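Local coordinates for Alr4995 protein (Nostoc sp., PDB 6LRF) that probably catalyses both arginine dihydrolysis and ornithine cyclodeamination, as a bifunctional enzyme with a guanidine-modifying domain joined to a cyclodeaminase-type region, at residues Lys98-Phe101 with Gly105-Val108. Sequence-based numbering, arbitrary orientation.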
loop_
_atom_site.group_PDB
_atom_site.type_symbol
_atom_site.label_atom_id
_atom_site.label_comp_id
_atom_site.label_asym_id
_atom_site.label_seq_id
_atom_site.Cartn_x
_atom_site.Cartn_y
_atom_site.Cartn_z
ATOM N N LYS B 98 -30.400 -28.822 -43.502
ATOM C CA LYS B 98 -30.653 -28.368 -44.863
ATOM C C LYS B 98 -31.684 -29.269 -45.577
ATOM O O LYS B 98 -32.592 -28.785 -46.283
ATOM C CB LYS B 98 -29.345 -28.324 -45.657
ATOM C CG LYS B 98 -29.535 -27.843 -47.061
ATOM C CD LYS B 98 -28.236 -27.809 -47.829
ATOM C CE LYS B 98 -28.452 -27.044 -49.119
ATOM N NZ LYS B 98 -27.259 -27.070 -50.003
ATOM N N GLU B 99 -31.541 -30.578 -45.374
ATOM C CA GLU B 99 -32.467 -31.552 -45.950
ATOM C C GLU B 99 -33.884 -31.289 -45.470
ATOM O O GLU B 99 -34.817 -31.292 -46.260
ATOM C CB GLU B 99 -32.071 -32.980 -45.588
ATOM C CG GLU B 99 -32.907 -34.033 -46.310
ATOM C CD GLU B 99 -32.509 -35.449 -45.920
ATOM O OE1 GLU B 99 -32.693 -35.808 -44.728
ATOM O OE2 GLU B 99 -31.976 -36.186 -46.796
ATOM N N TRP B 100 -34.054 -31.063 -44.175
ATOM C CA TRP B 100 -35.389 -30.789 -43.679
ATOM C C TRP B 100 -35.958 -29.521 -44.324
ATOM O O TRP B 100 -37.100 -29.510 -44.770
ATOM C CB TRP B 100 -35.419 -30.666 -42.151
ATOM C CG TRP B 100 -36.841 -30.584 -41.666
ATOM C CD1 TRP B 100 -37.646 -31.630 -41.272
ATOM C CD2 TRP B 100 -37.646 -29.402 -41.568
ATOM N NE1 TRP B 100 -38.887 -31.160 -40.921
ATOM C CE2 TRP B 100 -38.918 -29.800 -41.098
ATOM C CE3 TRP B 100 -37.416 -28.049 -41.832
ATOM C CZ2 TRP B 100 -39.955 -28.891 -40.885
ATOM C CZ3 TRP B 100 -38.447 -27.147 -41.621
ATOM C CH2 TRP B 100 -39.701 -27.573 -41.150
ATOM N N PHE B 101 -35.165 -28.459 -44.384
ATOM C CA PHE B 101 -35.672 -27.185 -44.883
ATOM C C PHE B 101 -36.112 -27.308 -46.341
ATOM O O PHE B 101 -37.218 -26.880 -46.702
ATOM C CB PHE B 101 -34.622 -26.075 -44.741
ATOM C CG PHE B 101 -34.484 -25.535 -43.338
ATOM C CD1 PHE B 101 -35.603 -25.102 -42.632
ATOM C CD2 PHE B 101 -33.234 -25.447 -42.730
ATOM C CE1 PHE B 101 -35.490 -24.602 -41.352
ATOM C CE2 PHE B 101 -33.112 -24.945 -41.433
ATOM C CZ PHE B 101 -34.235 -24.522 -40.749
ATOM N N GLY B 105 -40.023 -27.048 -48.490
ATOM C CA GLY B 105 -40.355 -25.977 -49.414
ATOM C C GLY B 105 -39.593 -24.662 -49.289
ATOM O O GLY B 105 -39.788 -23.740 -50.089
ATOM N N TYR B 106 -38.711 -24.567 -48.309
ATOM C CA TYR B 106 -38.024 -23.304 -48.065
ATOM C C TYR B 106 -36.955 -23.006 -49.088
ATOM O O TYR B 106 -36.318 -23.899 -49.629
ATOM C CB TYR B 106 -37.413 -23.283 -46.663
ATOM C CG TYR B 106 -38.465 -23.311 -45.588
ATOM C CD1 TYR B 106 -38.832 -24.505 -44.983
ATOM C CD2 TYR B 106 -39.120 -22.143 -45.199
ATOM C CE1 TYR B 106 -39.811 -24.545 -44.001
ATOM C CE2 TYR B 106 -40.111 -22.168 -44.221
ATOM C CZ TYR B 106 -40.446 -23.371 -43.622
ATOM O OH TYR B 106 -41.416 -23.404 -42.653
ATOM N N THR B 107 -36.767 -21.720 -49.350
ATOM C CA THR B 107 -35.642 -21.257 -50.147
ATOM C C THR B 107 -34.460 -21.073 -49.185
ATOM O O THR B 107 -34.504 -20.222 -48.295
ATOM C CB THR B 107 -35.995 -19.951 -50.885
ATOM O OG1 THR B 107 -37.180 -20.163 -51.660
ATOM C CG2 THR B 107 -34.864 -19.477 -51.788
ATOM N N VAL B 108 -33.423 -21.891 -49.363
ATOM C CA VAL B 108 -32.326 -21.998 -48.411
ATOM C C VAL B 108 -31.109 -21.207 -48.879
ATOM O O VAL B 108 -30.572 -21.439 -49.965
ATOM C CB VAL B 108 -31.916 -23.470 -48.183
ATOM C CG1 VAL B 108 -30.703 -23.552 -47.276
ATOM C CG2 VAL B 108 -33.071 -24.267 -47.585
#
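F101 and Y106 share one choice of first torsion, CG lying beside the backbone N and anti to the carbonyl carbon (chi1 -77° and -66°), which brings the edge of the one ring and the face of the other together near the C-terminal end of the helix. There they make an offset edge-to-face pair: F101 turns its edge to the face of Y106, the planes stand at 88° and the ring centroids are 6.0 Å apart. The closest side-chain atoms of the pair are F101 CD1 and Y106 CD1, at 4.0 Å. W100, its CG anti to the backbone N, brings the six-membered end of the indole to the same tyrosine, CZ3 meeting Y106 CE1 at 3.8 Å. V108 adds an aliphatic contact, its CG2 against F101 CB at 3.7 Å.

The backbone illustrates how a Schellman motif ends a helix, here 93-103: a residue of positive phi, a conformation that favours glycine, takes the C-prime place as G105, and the next N-H bonds back, Y106 N donating to F101 O over 3.2 Å. That bond is slightly bent, and its donor is tilted from the carbonyl plane. The same oxygen lies at the edge of the tyrosine ring, 3.3 Å from Y106 CD1. The chain thereby reverses into strand 107-109, which runs parallel to strand 79-82 at an outer position of a three-stranded sheet in the guanidine-modifying domain. V80 and V75 of that sheet touch both F101 and Y106.

Were Y106 replaced by an alanine, the F101 edge would probably lose its aromatic face, a gap would open beside W100, and V269 O would lose its hydroxyl partner. At the other end of the contact, K98 extends past V108 to a salt bridge with E110.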